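Local atomic coordinates of BB_2cx5_001 (Thermus thermophilus, PDB entry 3RI0), a protein that is a designed epitope scaffold built on an aminoacyl-tRNA editing domain fold, made to present a grafted linear HIV epitope as a candidate immunogen. Residues A[59-63]-A[79-83]; A[68-74]-A[153-157]; A[27-31]-A[131-135]; A[64-68]-A[116-122]. The protein carries 6 engineered substitutions. All blocks are in the same frame, centred on the assembly; numbering follows the deposited sequence.

Contact 1 of 4, residues A[59-63]-A[79-83]; sequences AYLFL and VGTDL
Y60 and F62, two rings on one face of strand 59-65, meet V79 and L83 where helix 72-79 ends, so the contact packs a helix end and the turn after it against the mixed sheet of the editing-domain fold. V79 CG2 lies over the face of the Y60 ring, a CH-pi contact modelled rather too close to be taken exactly; the two side chains come from opposite directions. L83 splits its branches between the rings: CD2 is 3.8 Å from Y60 CE1, its side chain crossing Y60 at about a right angle, while CD1 approaches F62 CZ to 4.0 Å. No hydrogen bond joins the two segments; the contact is apolar. Alternation along the strand sends Y60 and F62 to the same side. On the other segment G80, with positive phi, ends the helix and lets the chain turn back so that V79 and L83 face the same rings. Further out, A75 of the helix touches both F62 and L83, and the ring of Y114 meets that of F62 at about 20°. The phenol oxygen is buried without a polar partner in the model; T81 CG2 lies 4.0 Å from Y60 OH.

Contact 2 of 4, residues A[68-74]-A[153-157]; sequences NRLDLGK and DLKEG
K155 overlaps the amide of N68 with its aliphatic chain: K155 CD is 3.5 Å from N68 ND2, and K155 CB is equally near N68 CB. That amide nitrogen is spent elsewhere, on D116 and D118, so the lysine contributes carbon packing here. Beyond it the backbones form a single bridge, with D71 N donating to L154 O at 2.8 Å and E156 N to R69 O at 3.1 Å. K74 reaches across with an extended chain. Its ammonium, NZ, is gripped by the D153 carboxylate, a salt bridge made at OD2 (3.0 Å, syn side) and more weakly at OD1, and by K155 O at 2.9 Å. By contrast R69 and E156 make no salt bridge: E156 OE1 lies 3.1 Å from the aliphatic R69 CG and 4.8 Å from R69 NE. D71 has CG anti to the backbone N (chi1 -176°), which brings OD1 over backbone N-H groups of the helix's first turn. There it accepts from K74 N at 3.2 Å, 61° above the carboxylate plane, and weakly from G73 N. The result is an aspartate N-cap on helix 72-79, with the chain's C-terminal tail bridged to the residues that lead into that helix.

Contact 3 of 4, residues A[27-31]-A[131-135]; sequences PASTR and TPRAL
R133 reaches across to the 27-31 loop and turns its guanidinium so that the edge, rather than a face, addresses T30 O. R133 NE donates to T30 O at 2.8 Å with an N-H...O angle of 142°; the oxygen lies 21° out of the guanidinium plane, so the bond is short but bent. The arginine gets there by a twisted route: chi1 of 15° is close to eclipsed, and the chain bends again at chi2 and chi3. On the way R133 CD comes within 3.7 Å of A28 CA, a flank of carbon contact beside the polar bond. T30 itself faces two ways. With OG1 anti to the carbonyl carbon its hydroxyl donates to P27 O at 2.9 Å, closing the loop on itself, whereas CG2 lies 4.0 Å from P132 O of the other segment. Residues T131 to A134 of that segment form a type I beta turn, closed by A134 N to T131 O at 3.2 Å, which feeds directly into strand 134-138. This strand runs antiparallel to strand 23-25, with R133 and L135 bonded through their backbones to L26 and V24, so the loop and the turn are continuations of paired strands. P132 meets the loop through CB, which lies 3.7 Å from R31 CA. The R31 side chain leads away from the turn, keeping R31 NE 6.0 Å from R133 NH2, while R31 N is held by the carboxylate of E35 at the start of helix 33-39.

Contact 4 of 4, residues A[64-68]-A[116-122]; sequences VSGKN and DEDLLGY
D116 and N68 form the tight part of this contact, meeting at about a right angle with carboxylate and amide planes 32° apart. N68 ND2 donates to the syn lone pair of D116 OD2 at 2.8 Å, nearly straight at 167° and in the amide plane. The same nitrogen reaches D118 OD2 at 3.0 Å, meeting it on the anti side, 29° out of the carboxylate plane; the two acceptors lie in well separated directions, which suggests one N-H for each and would fix the amide's rotation. D116 OD2 also accepts from S65 N at 3.1 Å, above the carboxylate plane, and two donors on one oxygen probably favour its charged form. Beside these bonds L119 CD2 packs 3.8 Å from S65 CA, while the S65 hydroxyl is hydrogen-bonded to G45 O, outside the two segments. The outer side is looser. K67, itself exposed, extends its chain to a weak hydrogen bond, K67 NZ to Y122 OH at 3.3 Å, and its ammonium stays 4.6 Å from D118 OD2. In 116-122, D116 OD1 takes D118 N at 2.8 Å. This Asx turn starts the 3-10 segment 117-121 where the parallel strands 59-65 and 113-116 end together.

Overall arrangement
Contacts 1 and 4 share strand 59-65, but contact 1 is a buried, apolar meeting of rings and branched side chains, whereas contact 4, at the strand's end, is partly buried and built on a shared carboxylate. Contact 2 lies at the surface and relies on backbone bridging, a helix cap and a salt bridge. It touches both, which also meet each other through L63 O and D116 N: F62 CD2 is 4.1 Å from L154 CD2, and N68 belongs to contacts 2 and 4 alike. Contact 3 stands apart at the surface, about 27 Å from contact 1 between centres, and reaches the same sheet through a different strand, held by one arginine-to-carbonyl bond.

Contact 1 of 4, residues A[59-63]-A[79-83]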
loop_
_atom_site.group_PDB
_atom_site.type_symbol
_atom_site.label_atom_id
_atom_site.label_comp_id
_atom_site.label_asym_id
_atom_site.label_seq_id
_atom_site.Cartn_x
_atom_site.Cartn_y
_atom_site.Cartn_z
ATOM N N ALA A 59 -0.308 14.627 -5.793
ATOM C CA ALA A 59 0.289 13.312 -5.553
ATOM C C ALA A 59 -0.743 12.182 -5.703
ATOM O O ALA A 59 -1.927 12.385 -5.442
ATOM C CB ALA A 59 0.894 13.274 -4.174
ATOM N N TYR A 60 -0.296 11.003 -6.131
ATOM C CA TYR A 60 -1.210 9.867 -6.288
ATOM C C TYR A 60 -0.686 8.603 -5.607
ATOM O O TYR A 60 0.521 8.467 -5.361
ATOM C CB TYR A 60 -1.465 9.562 -7.762
ATOM C CG TYR A 60 -1.679 10.783 -8.612
ATOM C CD1 TYR A 60 -0.596 11.554 -9.036
ATOM C CD2 TYR A 60 -2.962 11.183 -8.990
ATOM C CE1 TYR A 60 -0.778 12.688 -9.812
ATOM C CE2 TYR A 60 -3.156 12.325 -9.769
ATOM C CZ TYR A 60 -2.054 13.068 -10.176
ATOM O OH TYR A 60 -2.233 14.190 -10.948
ATOM N N LEU A 61 -1.598 7.667 -5.347
ATOM C CA LEU A 61 -1.249 6.425 -4.677
ATOM C C LEU A 61 -1.469 5.213 -5.584
ATOM O O LEU A 61 -2.519 5.078 -6.217
ATOM C CB LEU A 61 -2.097 6.272 -3.410
ATOM C CG LEU A 61 -1.568 5.518 -2.183
ATOM C CD1 LEU A 61 -2.654 4.591 -1.699
ATOM C CD2 LEU A 61 -0.297 4.742 -2.483
ATOM N N PHE A 62 -0.480 4.326 -5.639
ATOM C CA PHE A 62 -0.599 3.123 -6.453
ATOM C C PHE A 62 -0.357 1.869 -5.624
ATOM O O PHE A 62 0.697 1.695 -5.029
ATOM C CB PHE A 62 0.372 3.176 -7.630
ATOM C CG PHE A 62 0.084 4.293 -8.594
ATOM C CD1 PHE A 62 0.651 5.551 -8.408
ATOM C CD2 PHE A 62 -0.761 4.092 -9.684
ATOM C CE1 PHE A 62 0.381 6.605 -9.297
ATOM C CE2 PHE A 62 -1.044 5.138 -10.582
ATOM C CZ PHE A 62 -0.465 6.394 -10.385
ATOM N N LEU A 63 -1.358 1.000 -5.591
ATOM C CA LEU A 63 -1.286 -0.244 -4.831
ATOM C C LEU A 63 -0.925 -1.350 -5.831
ATOM O O LEU A 63 -1.736 -1.718 -6.689
ATOM C CB LEU A 63 -2.639 -0.499 -4.174
ATOM C CG LEU A 63 -3.129 0.760 -3.454
ATOM C CD1 LEU A 63 -4.557 0.575 -2.987
ATOM C CD2 LEU A 63 -2.211 1.067 -2.280
ATOM N N VAL A 79 -3.115 8.874 -15.125
ATOM C CA VAL A 79 -3.138 10.047 -14.271
ATOM C C VAL A 79 -3.287 11.307 -15.144
ATOM O O VAL A 79 -3.942 12.282 -14.754
ATOM C CB VAL A 79 -1.834 10.072 -13.413
ATOM C CG1 VAL A 79 -0.967 11.258 -13.763
ATOM C CG2 VAL A 79 -2.189 10.054 -11.954
ATOM N N GLY A 80 -2.688 11.270 -16.331
ATOM C CA GLY A 80 -2.778 12.396 -17.247
ATOM C C GLY A 80 -1.670 13.429 -17.118
ATOM O O GLY A 80 -1.818 14.547 -17.609
ATOM N N THR A 81 -0.578 13.072 -16.447
ATOM C CA THR A 81 0.545 13.988 -16.273
ATOM C C THR A 81 1.789 13.170 -15.983
ATOM O O THR A 81 1.685 12.011 -15.594
ATOM C CB THR A 81 0.305 14.961 -15.097
ATOM O OG1 THR A 81 1.158 16.101 -15.242
ATOM C CG2 THR A 81 0.604 14.276 -13.763
ATOM N N ASP A 82 2.962 13.761 -16.173
ATOM C CA ASP A 82 4.184 13.029 -15.909
ATOM C C ASP A 82 4.270 12.798 -14.415
ATOM O O ASP A 82 3.826 13.626 -13.625
ATOM C CB ASP A 82 5.417 13.793 -16.390
ATOM C CG ASP A 82 6.426 12.885 -17.068
ATOM O OD1 ASP A 82 6.511 11.697 -16.687
ATOM O OD2 ASP A 82 7.145 13.357 -17.979
ATOM N N LEU A 83 4.823 11.660 -14.023
ATOM C CA LEU A 83 4.953 11.340 -12.619
ATOM C C LEU A 83 6.397 11.130 -12.259
ATOM O O LEU A 83 7.141 10.466 -12.981
ATOM C CB LEU A 83 4.201 10.057 -12.295
ATOM C CG LEU A 83 2.714 10.074 -12.600
ATOM C CD1 LEU A 83 2.132 8.714 -12.320
ATOM C CD2 LEU A 83 2.033 11.148 -11.767
#

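Contact 2 of 4, residues A[68-74]-A[153-157]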
loop_
_atom_site.group_PDB
_atom_site.type_symbol
_atom_site.label_atom_id
_atom_site.label_comp_id
_atom_site.label_asym_id
_atom_site.label_seq_id
_atom_site.Cartn_x
_atom_site.Cartn_y
_atom_site.Cartn_z
ATOM N N ASN A 68 4.677 -7.719 -8.985
ATOM C CA ASN A 68 4.725 -6.869 -10.173
ATOM C C ASN A 68 5.466 -5.579 -9.887
ATOM O O ASN A 68 5.591 -5.157 -8.746
ATOM C CB ASN A 68 3.324 -6.478 -10.660
ATOM C CG ASN A 68 2.443 -7.677 -10.979
ATOM O OD1 ASN A 68 2.907 -8.694 -11.501
ATOM N ND2 ASN A 68 1.151 -7.548 -10.690
ATOM N N ARG A 69 5.971 -4.947 -10.935
ATOM C CA ARG A 69 6.620 -3.665 -10.758
ATOM C C ARG A 69 5.783 -2.680 -11.581
ATOM O O ARG A 69 5.312 -2.997 -12.677
ATOM C CB ARG A 69 8.106 -3.715 -11.165
ATOM C CG ARG A 69 8.431 -4.240 -12.551
ATOM C CD ARG A 69 9.672 -5.176 -12.561
ATOM N NE ARG A 69 10.493 -5.149 -11.342
ATOM C CZ ARG A 69 11.626 -5.837 -11.190
ATOM N NH1 ARG A 69 12.082 -6.603 -12.173
ATOM N NH2 ARG A 69 12.296 -5.775 -10.046
ATOM N N LEU A 70 5.552 -1.506 -11.004
ATOM C CA LEU A 70 4.735 -0.475 -11.624
ATOM C C LEU A 70 5.204 0.047 -12.978
ATOM O O LEU A 70 6.336 0.502 -13.122
ATOM C CB LEU A 70 4.596 0.711 -10.675
ATOM C CG LEU A 70 3.725 1.847 -11.219
ATOM C CD1 LEU A 70 2.276 1.366 -11.368
ATOM C CD2 LEU A 70 3.796 3.031 -10.279
ATOM N N ASP A 71 4.320 -0.014 -13.967
ATOM C CA ASP A 71 4.646 0.499 -15.287
ATOM C C ASP A 71 4.302 1.982 -15.226
ATOM O O ASP A 71 3.133 2.359 -15.303
ATOM C CB ASP A 71 3.799 -0.177 -16.362
ATOM C CG ASP A 71 4.175 0.275 -17.766
ATOM O OD1 ASP A 71 4.425 1.484 -17.940
ATOM O OD2 ASP A 71 4.212 -0.578 -18.687
ATOM N N LEU A 72 5.318 2.820 -15.058
ATOM C CA LEU A 72 5.100 4.260 -14.973
ATOM C C LEU A 72 4.454 4.837 -16.227
ATOM O O LEU A 72 3.872 5.924 -16.189
ATOM C CB LEU A 72 6.419 4.976 -14.683
ATOM C CG LEU A 72 6.921 4.787 -13.254
ATOM C CD1 LEU A 72 8.289 5.417 -13.115
ATOM C CD2 LEU A 72 5.933 5.407 -12.277
ATOM N N GLY A 73 4.556 4.108 -17.334
ATOM C CA GLY A 73 3.952 4.571 -18.569
ATOM C C GLY A 73 2.440 4.560 -18.455
ATOM O O GLY A 73 1.784 5.557 -18.754
ATOM N N LYS A 74 1.887 3.433 -18.006
ATOM C CA LYS A 74 0.440 3.284 -17.851
ATOM C C LYS A 74 -0.073 4.165 -16.717
ATOM O O LYS A 74 -1.156 4.745 -16.795
ATOM C CB LYS A 74 0.083 1.837 -17.530
ATOM C CG LYS A 74 0.744 0.790 -18.407
ATOM C CD LYS A 74 0.338 -0.596 -17.942
ATOM C CE LYS A 74 0.868 -1.692 -18.856
ATOM N NZ LYS A 74 0.207 -3.001 -18.555
ATOM N N ASP A 153 -5.050 -1.502 -14.681
ATOM C CA ASP A 153 -3.983 -2.318 -15.226
ATOM C C ASP A 153 -2.743 -1.444 -15.042
ATOM O O ASP A 153 -2.589 -0.426 -15.726
ATOM C CB ASP A 153 -4.267 -2.596 -16.707
ATOM C CG ASP A 153 -3.038 -3.019 -17.457
ATOM O OD1 ASP A 153 -2.317 -3.911 -16.958
ATOM O OD2 ASP A 153 -2.790 -2.462 -18.543
ATOM N N LEU A 154 -1.858 -1.844 -14.131
ATOM C CA LEU A 154 -0.688 -1.026 -13.820
ATOM C C LEU A 154 0.721 -1.595 -14.025
ATOM O O LEU A 154 1.668 -0.842 -14.240
ATOM C CB LEU A 154 -0.797 -0.556 -12.365
ATOM C CG LEU A 154 -2.075 0.174 -11.953
ATOM C CD1 LEU A 154 -2.161 0.234 -10.420
ATOM C CD2 LEU A 154 -2.086 1.560 -12.558
ATOM N N LYS A 155 0.860 -2.910 -13.946
ATOM C CA LYS A 155 2.160 -3.561 -14.057
ATOM C C LYS A 155 2.831 -3.555 -15.417
ATOM O O LYS A 155 2.221 -3.231 -16.433
ATOM C CB LYS A 155 2.049 -5.014 -13.613
ATOM C CG LYS A 155 1.436 -5.896 -14.674
ATOM C CD LYS A 155 0.455 -6.866 -14.073
ATOM C CE LYS A 155 -0.392 -7.539 -15.143
ATOM N NZ LYS A 155 0.304 -8.654 -15.822
ATOM N N GLU A 156 4.105 -3.929 -15.414
ATOM C CA GLU A 156 4.884 -4.019 -16.633
ATOM C C GLU A 156 4.605 -5.407 -17.203
ATOM O O GLU A 156 4.579 -6.398 -16.468
ATOM C CB GLU A 156 6.369 -3.833 -16.320
ATOM C CG GLU A 156 6.673 -2.485 -15.678
ATOM C CD GLU A 156 8.131 -2.078 -15.804
ATOM O OE1 GLU A 156 8.989 -2.761 -15.225
ATOM O OE2 GLU A 156 8.417 -1.071 -16.491
ATOM N N GLY A 157 4.372 -5.472 -18.512
ATOM C CA GLY A 157 4.063 -6.744 -19.147
ATOM C C GLY A 157 5.031 -7.189 -20.228
ATOM O O GLY A 157 6.225 -6.815 -20.153
HETATM O O HOH W 1 5.248 -6.622 -13.754
HETATM O O HOH W 2 8.158 2.201 -15.975
#

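Contact 3 of 4, residues A[27-31]-A[131-135]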
loop_
_atom_site.group_PDB
_atom_site.type_symbol
_atom_site.label_atom_id
_atom_site.label_comp_id
_atom_site.label_asym_id
_atom_site.label_seq_id
_atom_site.Cartn_x
_atom_site.Cartn_y
_atom_site.Cartn_z
ATOM N N PRO A 27 8.642 -10.778 13.052
ATOM C CA PRO A 27 9.980 -10.761 13.650
ATOM C C PRO A 27 10.921 -9.719 13.066
ATOM O O PRO A 27 10.935 -9.505 11.863
ATOM C CB PRO A 27 10.503 -12.174 13.379
ATOM C CG PRO A 27 9.268 -12.993 13.252
ATOM C CD PRO A 27 8.355 -12.098 12.470
ATOM N N ALA A 28 11.688 -9.060 13.924
ATOM C CA ALA A 28 12.672 -8.116 13.433
ATOM C C ALA A 28 13.567 -9.116 12.714
ATOM O O ALA A 28 14.037 -10.072 13.330
ATOM C CB ALA A 28 13.410 -7.465 14.600
ATOM N N SER A 29 13.762 -8.921 11.413
ATOM C CA SER A 29 14.549 -9.821 10.552
ATOM C C SER A 29 13.684 -9.877 9.306
ATOM O O SER A 29 13.874 -10.692 8.404
ATOM C CB SER A 29 14.608 -11.243 11.123
ATOM O OG SER A 29 13.893 -12.147 10.285
ATOM N N THR A 30 12.712 -8.986 9.284
ATOM C CA THR A 30 11.760 -8.944 8.214
ATOM C C THR A 30 11.814 -7.562 7.555
ATOM O O THR A 30 11.639 -6.535 8.223
ATOM C CB THR A 30 10.391 -9.326 8.834
ATOM O OG1 THR A 30 10.452 -10.702 9.250
ATOM C CG2 THR A 30 9.255 -9.141 7.870
ATOM N N ARG A 31 12.096 -7.541 6.248
ATOM C CA ARG A 31 12.222 -6.277 5.521
ATOM C C ARG A 31 11.974 -6.279 4.003
ATOM O O ARG A 31 11.935 -5.218 3.383
ATOM C CB ARG A 31 13.599 -5.670 5.832
ATOM C CG ARG A 31 14.798 -6.575 5.538
ATOM C CD ARG A 31 15.922 -6.373 6.569
ATOM N NE ARG A 31 17.277 -6.522 6.034
ATOM C CZ ARG A 31 17.704 -7.535 5.276
ATOM N NH1 ARG A 31 16.883 -8.522 4.933
ATOM N NH2 ARG A 31 18.968 -7.572 4.869
ATOM N N THR A 131 5.575 -0.229 8.893
ATOM C CA THR A 131 6.989 -0.580 8.872
ATOM C C THR A 131 7.110 -1.854 8.044
ATOM O O THR A 131 6.113 -2.526 7.773
ATOM C CB THR A 131 7.547 -0.891 10.273
ATOM O OG1 THR A 131 7.335 -2.271 10.557
ATOM C CG2 THR A 131 6.861 -0.070 11.333
ATOM N N PRO A 132 8.340 -2.209 7.638
ATOM C CA PRO A 132 8.535 -3.420 6.839
ATOM C C PRO A 132 8.042 -4.684 7.548
ATOM O O PRO A 132 7.644 -5.650 6.896
ATOM C CB PRO A 132 10.045 -3.449 6.612
ATOM C CG PRO A 132 10.427 -1.993 6.670
ATOM C CD PRO A 132 9.615 -1.497 7.829
ATOM N N ARG A 133 8.056 -4.666 8.880
ATOM C CA ARG A 133 7.638 -5.823 9.663
ATOM C C ARG A 133 6.227 -5.795 10.248
ATOM O O ARG A 133 5.974 -6.403 11.289
ATOM C CB ARG A 133 8.661 -6.084 10.780
ATOM C CG ARG A 133 9.624 -4.915 11.039
ATOM C CD ARG A 133 11.006 -5.416 11.446
ATOM N NE ARG A 133 12.062 -4.960 10.536
ATOM C CZ ARG A 133 12.685 -3.786 10.623
ATOM N NH1 ARG A 133 12.365 -2.927 11.588
ATOM N NH2 ARG A 133 13.637 -3.471 9.751
ATOM N N ALA A 134 5.309 -5.101 9.580
ATOM C CA ALA A 134 3.926 -5.040 10.042
ATOM C C ALA A 134 3.005 -5.173 8.839
ATOM O O ALA A 134 3.238 -4.573 7.791
ATOM C CB ALA A 134 3.662 -3.726 10.778
ATOM N N LEU A 135 1.966 -5.982 8.994
ATOM C CA LEU A 135 1.008 -6.231 7.928
ATOM C C LEU A 135 -0.366 -6.410 8.539
ATOM O O LEU A 135 -0.488 -6.659 9.743
ATOM C CB LEU A 135 1.358 -7.533 7.182
ATOM C CG LEU A 135 2.662 -7.712 6.394
ATOM C CD1 LEU A 135 2.927 -9.209 6.197
ATOM C CD2 LEU A 135 2.563 -7.010 5.039
#

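Contact 4 of 4, residues A[64-68]-A[116-122]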
loop_
_atom_site.group_PDB
_atom_site.type_symbol
_atom_site.label_atom_id
_atom_site.label_comp_id
_atom_site.label_asym_id
_atom_site.label_seq_id
_atom_site.Cartn_x
_atom_site.Cartn_y
_atom_site.Cartn_z
ATOM N N VAL A 64 0.293 -1.870 -5.709
ATOM C CA VAL A 64 0.798 -2.876 -6.635
ATOM C C VAL A 64 1.033 -4.238 -6.016
ATOM O O VAL A 64 1.482 -4.351 -4.875
ATOM C CB VAL A 64 2.141 -2.402 -7.257
ATOM C CG1 VAL A 64 2.720 -3.483 -8.162
ATOM C CG2 VAL A 64 1.921 -1.113 -8.028
ATOM N N SER A 65 0.732 -5.281 -6.777
ATOM C CA SER A 65 0.954 -6.636 -6.309
ATOM C C SER A 65 2.441 -6.773 -5.993
ATOM O O SER A 65 3.282 -6.158 -6.644
ATOM C CB SER A 65 0.561 -7.643 -7.388
ATOM O OG SER A 65 0.930 -8.957 -7.005
ATOM N N GLY A 66 2.770 -7.573 -4.990
ATOM C CA GLY A 66 4.166 -7.765 -4.654
ATOM C C GLY A 66 4.945 -8.462 -5.764
ATOM O O GLY A 66 6.164 -8.388 -5.806
ATOM N N LYS A 67 4.248 -9.117 -6.685
ATOM C CA LYS A 67 4.926 -9.827 -7.771
ATOM C C LYS A 67 4.996 -9.011 -9.062
ATOM O O LYS A 67 5.312 -9.561 -10.126
ATOM C CB LYS A 67 4.203 -11.135 -8.080
ATOM C CG LYS A 67 2.966 -10.908 -8.927
ATOM C CD LYS A 67 2.137 -12.158 -9.123
ATOM C CE LYS A 67 0.811 -11.781 -9.747
ATOM N NZ LYS A 67 -0.155 -12.900 -9.790
ATOM N N ASN A 68 4.677 -7.719 -8.985
ATOM C CA ASN A 68 4.725 -6.869 -10.173
ATOM C C ASN A 68 5.466 -5.579 -9.887
ATOM O O ASN A 68 5.591 -5.157 -8.746
ATOM C CB ASN A 68 3.324 -6.478 -10.660
ATOM C CG ASN A 68 2.443 -7.677 -10.979
ATOM O OD1 ASN A 68 2.907 -8.694 -11.501
ATOM N ND2 ASN A 68 1.151 -7.548 -10.690
ATOM N N ASP A 116 -3.751 -2.275 -8.664
ATOM C CA ASP A 116 -3.243 -3.279 -9.603
ATOM C C ASP A 116 -4.304 -4.365 -9.712
ATOM O O ASP A 116 -4.547 -5.077 -8.736
ATOM C CB ASP A 116 -1.954 -3.883 -9.024
ATOM C CG ASP A 116 -1.340 -4.974 -9.898
ATOM O OD1 ASP A 116 -2.053 -5.592 -10.724
ATOM O OD2 ASP A 116 -0.122 -5.220 -9.733
ATOM N N GLU A 117 -4.915 -4.504 -10.888
ATOM C CA GLU A 117 -5.967 -5.513 -11.076
ATOM C C GLU A 117 -5.593 -6.922 -10.628
ATOM O O GLU A 117 -6.469 -7.710 -10.272
ATOM C CB GLU A 117 -6.448 -5.540 -12.536
ATOM C CG GLU A 117 -5.357 -5.531 -13.614
ATOM C CD GLU A 117 -5.951 -5.615 -15.027
ATOM O OE1 GLU A 117 -6.909 -4.868 -15.336
ATOM O OE2 GLU A 117 -5.457 -6.434 -15.828
ATOM N N ASP A 118 -4.305 -7.249 -10.628
ATOM C CA ASP A 118 -3.875 -8.577 -10.198
ATOM C C ASP A 118 -4.175 -8.843 -8.727
ATOM O O ASP A 118 -4.245 -9.995 -8.308
ATOM C CB ASP A 118 -2.379 -8.781 -10.462
ATOM C CG ASP A 118 -2.065 -8.962 -11.945
ATOM O OD1 ASP A 118 -3.013 -8.998 -12.766
ATOM O OD2 ASP A 118 -0.868 -9.065 -12.288
ATOM N N LEU A 119 -4.352 -7.789 -7.937
ATOM C CA LEU A 119 -4.653 -7.967 -6.516
ATOM C C LEU A 119 -6.056 -8.541 -6.308
ATOM O O LEU A 119 -6.298 -9.251 -5.332
ATOM C CB LEU A 119 -4.514 -6.637 -5.767
ATOM C CG LEU A 119 -3.081 -6.146 -5.531
ATOM C CD1 LEU A 119 -3.097 -4.754 -4.912
ATOM C CD2 LEU A 119 -2.357 -7.124 -4.611
ATOM N N LEU A 120 -6.972 -8.250 -7.230
ATOM C CA LEU A 120 -8.341 -8.762 -7.120
ATOM C C LEU A 120 -8.314 -10.274 -7.341
ATOM O O LEU A 120 -9.300 -10.972 -7.110
ATOM C CB LEU A 120 -9.248 -8.111 -8.170
ATOM C CG LEU A 120 -9.289 -6.583 -8.284
ATOM C CD1 LEU A 120 -10.254 -6.187 -9.380
ATOM C CD2 LEU A 120 -9.711 -5.970 -6.970
ATOM N N GLY A 121 -7.155 -10.771 -7.768
ATOM C CA GLY A 121 -6.993 -12.189 -8.035
ATOM C C GLY A 121 -6.910 -13.107 -6.829
ATOM O O GLY A 121 -6.817 -14.325 -6.991
ATOM N N TYR A 122 -6.942 -12.560 -5.619
ATOM C CA TYR A 122 -6.865 -13.411 -4.438
ATOM C C TYR A 122 -8.045 -13.240 -3.498
ATOM O O TYR A 122 -8.789 -12.266 -3.589
ATOM C CB TYR A 122 -5.582 -13.125 -3.662
ATOM C CG TYR A 122 -4.311 -13.186 -4.475
ATOM C CD1 TYR A 122 -3.811 -12.048 -5.104
ATOM C CD2 TYR A 122 -3.592 -14.372 -4.590
ATOM C CE1 TYR A 122 -2.619 -12.087 -5.819
ATOM C CE2 TYR A 122 -2.400 -14.426 -5.302
ATOM C CZ TYR A 122 -1.918 -13.272 -5.912
ATOM O OH TYR A 122 -0.714 -13.289 -6.576
#